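Local coordinates for peptidoglycan synthetase penicillin-binding protein 3 (Bifidobacterium adolescentis, PDB 4YE5), which probably binds penicillin and, as in other members of the transpeptidase family, is thought to cross-link peptidoglycan strands during cell-wall synthesis, at residues Val326-Gly329 with Asn330-Trp333; Thr539-Ile542 with Gly543-Leu546. One frame throughout, in Å; residues are numbered along the deposited sequence.

Contact 1 of 2, residues Val326-Gly329 with Asn330-Trp333; sequences VDHG and NEHW
In the loop that leads into strand 331-334, His328 meets Glu331 and Trp333. The contact is local, between side chains three and five residues apart. Trp333 presents the edge of its six-membered ring to the face of His328, a T-shaped pair. The ring centroids are 5.0 Å apart and the planes make 62°. The touching atom is Trp333 CH2, which lies over one face of the imidazole, toward its rim, 3.9 Å from His328 NE2. The other nitrogen is used by the backbone. His328 ND1 donates to Gly329 O at 2.8 Å, almost straight at 174°, with the acceptor in the ring plane. The first torsion of His328, chi1 50°, sets CG between the backbone N and the carbonyl carbon and makes this short bond to the next residue possible. NE2 is hydrogen-bonded to Asp324, so both ring nitrogens are held and the ring's rotation is fixed.

Strand 331-334 pairs with strand 308-311 in a small two-stranded antiparallel sheet at the surface of the transpeptidase domain. Glu331 and Trp333 make backbone bonds to Val311 and Phe309. Glu331 touches both rings from beside the pair: its CB lies over the centre of one indole face, 3.4 Å above the plane, and its CG is 3.7 Å from His328 ND1.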
loop_
_atom_site.group_PDB
_atom_site.type_symbol
_atom_site.label_atom_id
_atom_site.label_comp_id
_atom_site.label_asym_id
_atom_site.label_seq_id
_atom_site.Cartn_x
_atom_site.Cartn_y
_atom_site.Cartn_z
ATOM N N VAL A 326 33.526 1.801 16.337
ATOM C CA VAL A 326 34.935 1.845 15.992
ATOM C C VAL A 326 35.753 2.411 17.155
ATOM O O VAL A 326 35.296 3.310 17.860
ATOM C CB VAL A 326 35.135 2.743 14.751
ATOM C CG1 VAL A 326 36.609 3.014 14.492
ATOM C CG2 VAL A 326 34.477 2.108 13.529
ATOM N N ASP A 327 36.950 1.873 17.363
ATOM C CA ASP A 327 37.910 2.482 18.283
ATOM C C ASP A 327 38.380 3.828 17.746
ATOM O O ASP A 327 38.896 3.917 16.633
ATOM C CB ASP A 327 39.120 1.573 18.472
ATOM C CG ASP A 327 38.860 0.447 19.448
ATOM O OD1 ASP A 327 38.161 0.676 20.457
ATOM O OD2 ASP A 327 39.365 -0.670 19.207
ATOM N N HIS A 328 38.181 4.881 18.525
ATOM C CA HIS A 328 38.814 6.160 18.232
ATOM C C HIS A 328 39.417 6.689 19.526
ATOM O O HIS A 328 39.304 6.047 20.562
ATOM C CB HIS A 328 37.825 7.155 17.603
ATOM C CG HIS A 328 36.533 7.287 18.344
ATOM N ND1 HIS A 328 36.415 8.001 19.518
ATOM C CD2 HIS A 328 35.295 6.803 18.075
ATOM C CE1 HIS A 328 35.165 7.947 19.941
ATOM N NE2 HIS A 328 34.464 7.230 19.081
ATOM N N GLY A 329 40.076 7.840 19.469
ATOM C CA GLY A 329 40.628 8.446 20.666
ATOM C C GLY A 329 39.640 9.449 21.232
ATOM O O GLY A 329 38.438 9.336 20.998
ATOM N N ASN A 330 40.139 10.427 21.978
ATOM C CA ASN A 330 39.309 11.524 22.465
ATOM C C ASN A 330 39.051 12.564 21.370
ATOM O O ASN A 330 39.837 13.490 21.186
ATOM C CB ASN A 330 39.960 12.182 23.679
ATOM C CG ASN A 330 39.947 11.290 24.901
ATOM O OD1 ASN A 330 39.501 10.143 24.842
ATOM N ND2 ASN A 330 40.447 11.808 26.016
ATOM N N GLU A 331 37.936 12.415 20.659
ATOM C CA GLU A 331 37.668 13.225 19.476
ATOM C C GLU A 331 37.037 14.573 19.798
ATOM O O GLU A 331 36.241 14.689 20.735
ATOM C CB GLU A 331 36.772 12.453 18.504
ATOM C CG GLU A 331 37.391 11.184 17.955
ATOM C CD GLU A 331 38.328 11.432 16.785
ATOM O OE1 GLU A 331 38.566 10.473 16.019
ATOM O OE2 GLU A 331 38.826 12.570 16.626
ATOM N N HIS A 332 37.400 15.578 19.000
ATOM C CA HIS A 332 36.900 16.942 19.146
ATOM C C HIS A 332 35.759 17.170 18.162
ATOM O O HIS A 332 35.954 17.756 17.097
ATOM C CB HIS A 332 38.010 17.955 18.865
ATOM C CG HIS A 332 39.041 18.051 19.947
ATOM N ND1 HIS A 332 40.043 18.998 19.939
ATOM C CD2 HIS A 332 39.228 17.318 21.073
ATOM C CE1 HIS A 332 40.802 18.847 21.008
ATOM N NE2 HIS A 332 40.329 17.833 21.714
ATOM N N TRP A 333 34.571 16.702 18.524
ATOM C CA TRP A 333 33.402 16.795 17.659
ATOM C C TRP A 333 32.382 17.782 18.201
ATOM O O TRP A 333 32.211 17.900 19.416
ATOM C CB TRP A 333 32.745 15.424 17.524
ATOM C CG TRP A 333 33.570 14.420 16.745
ATOM C CD1 TRP A 333 34.488 14.690 15.775
ATOM C CD2 TRP A 333 33.542 12.989 16.882
ATOM N NE1 TRP A 333 35.034 13.519 15.296
ATOM C CE2 TRP A 333 34.472 12.462 15.961
ATOM C CE3 TRP A 333 32.817 12.106 17.692
ATOM C CZ2 TRP A 333 34.707 11.087 15.829
ATOM C CZ3 TRP A 333 33.048 10.733 17.556
ATOM C CH2 TRP A 333 33.983 10.244 16.627
#

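Contact 2 of 2, residues Thr539-Ile542 with Gly543-Leu546; sequences TAEI and GEFL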
loop_
_atom_site.group_PDB
_atom_site.type_symbol
_atom_site.label_atom_id
_atom_site.label_comp_id
_atom_site.label_asym_id
_atom_site.label_seq_id
_atom_site.Cartn_x
_atom_site.Cartn_y
_atom_site.Cartn_z
ATOM N N THR A 539 20.044 3.929 -2.269
ATOM C CA THR A 539 19.134 5.079 -2.243
ATOM C C THR A 539 19.530 6.065 -3.327
ATOM O O THR A 539 18.683 6.719 -3.913
ATOM C CB THR A 539 19.114 5.830 -0.888
ATOM O OG1 THR A 539 20.315 6.611 -0.744
ATOM C CG2 THR A 539 18.971 4.850 0.271
ATOM N N ALA A 540 20.836 6.178 -3.568
ATOM C CA ALA A 540 21.354 7.093 -4.582
ATOM C C ALA A 540 21.000 6.702 -6.029
ATOM O O ALA A 540 20.815 7.572 -6.887
ATOM C CB ALA A 540 22.887 7.279 -4.415
ATOM N N GLU A 541 20.919 5.405 -6.302
ATOM C CA GLU A 541 20.447 4.931 -7.611
ATOM C C GLU A 541 18.985 5.361 -7.833
ATOM O O GLU A 541 18.604 5.802 -8.909
ATOM C CB GLU A 541 20.529 3.402 -7.693
ATOM C CG GLU A 541 21.942 2.833 -7.773
ATOM C CD GLU A 541 22.615 3.155 -9.096
ATOM O OE1 GLU A 541 22.009 2.829 -10.146
ATOM O OE2 GLU A 541 23.731 3.747 -9.085
ATOM N N ILE A 542 18.164 5.221 -6.805
ATOM C CA ILE A 542 16.777 5.672 -6.883
ATOM C C ILE A 542 16.755 7.194 -7.016
ATOM O O ILE A 542 16.065 7.738 -7.881
ATOM C CB ILE A 542 15.989 5.200 -5.655
ATOM C CG1 ILE A 542 15.950 3.664 -5.635
ATOM C CG2 ILE A 542 14.560 5.804 -5.636
ATOM C CD1 ILE A 542 15.562 3.089 -4.245
ATOM N N GLY A 543 17.539 7.868 -6.176
ATOM C CA GLY A 543 17.670 9.319 -6.239
ATOM C C GLY A 543 18.023 9.846 -7.626
ATOM O O GLY A 543 17.378 10.767 -8.137
ATOM N N GLU A 544 19.035 9.252 -8.251
ATOM C CA GLU A 544 19.407 9.623 -9.615
ATOM C C GLU A 544 18.227 9.533 -10.587
ATOM O O GLU A 544 17.996 10.434 -11.381
ATOM C CB GLU A 544 20.540 8.734 -10.136
ATOM C CG GLU A 544 20.900 9.042 -11.586
ATOM C CD GLU A 544 21.839 8.022 -12.222
ATOM O OE1 GLU A 544 21.683 6.794 -11.998
ATOM O OE2 GLU A 544 22.741 8.461 -12.957
ATOM N N PHE A 545 17.489 8.431 -10.536
ATOM C CA PHE A 545 16.335 8.265 -11.426
ATOM C C PHE A 545 15.286 9.365 -11.195
ATOM O O PHE A 545 14.737 9.893 -12.144
ATOM C CB PHE A 545 15.702 6.883 -11.211
ATOM C CG PHE A 545 14.390 6.685 -11.937
ATOM C CD1 PHE A 545 14.367 6.404 -13.302
ATOM C CD2 PHE A 545 13.192 6.753 -11.253
ATOM C CE1 PHE A 545 13.163 6.223 -13.973
ATOM C CE2 PHE A 545 11.980 6.563 -11.910
ATOM C CZ PHE A 545 11.967 6.299 -13.271
ATOM N N LEU A 546 15.008 9.687 -9.927
ATOM C CA LEU A 546 13.976 10.679 -9.584
ATOM C C LEU A 546 14.307 12.097 -10.025
ATOM O O LEU A 546 13.427 12.830 -10.470
ATOM C CB LEU A 546 13.705 10.691 -8.086
ATOM C CG LEU A 546 13.013 9.471 -7.483
ATOM C CD1 LEU A 546 13.095 9.536 -5.950
ATOM C CD2 LEU A 546 11.546 9.376 -7.952
HETATM O O HOH W 1 19.568 5.085 -11.235
HETATM O O HOH W 2 23.578 6.494 -10.061
#
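Residues 539-546 form two continuous turns of helix 535-549, and four backbone hydrogen bonds join the first half to the second. Gly543 N donates to Thr539 O at 2.8 Å, and Glu544 N to Ala540 O at 2.8 Å. Phe545 N reaches Glu541 O over a longer 3.3 Å. Leu546 N closes the series on Ile542 O at 3.0 Å. All are i to i+4 bonds of a regular alpha helix.

Ile542 and Leu546, one turn apart, lie side by side and point the same way. Ile542 CG2 is 4.0 Å from Leu546 CD1. With CG2 anti to the backbone N and CG1 beside it (chi1 -63°), the isoleucine turns its CG2 methyl to the leucine. This apolar face packs on the central five-stranded antiparallel sheet of the transpeptidase domain, against Ile519 and Val247, and on helix 221-238, the layering of the beta-lactamase-like fold. Phe545 stacks on Tyr226 of that helix.

Glu541 and Glu544 form a polar face. Their OE1 atoms stand 4.4 Å apart, a like-charge pair that may raise the proton affinity of one of them. Two waters bridge the residues. One lies within hydrogen-bonding distance of Glu541 O and of Glu544 OE1, 2.8 Å from the latter, though it has more acceptors around it than protons to give. The other donates to Glu541 OE2 at 2.9 Å and, weakly, to Glu544 OE1. The extended chain of Glu544, with CG anti to the backbone N (chi1 177°), carries its carboxylate out to both waters.

Both contacts belong to the transpeptidase domain, and contact 1 closes long before contact 2 opens along the chain. Their centres are 33 Å apart and their nearest atoms about 21 Å, so they do not touch. Contact 1 belongs to the small sheet of strands 308-311 and 331-334, on the periphery of the domain. Contact 2 lies on helix 535-549, packed on the five-stranded sheet that includes strands 242-249 and 517-524. They share no sheet or helix. The chain runs on past contact 2 to its end, where Trp566 stacks on His332 of contact 1, so the C-terminal tail joins the two regions.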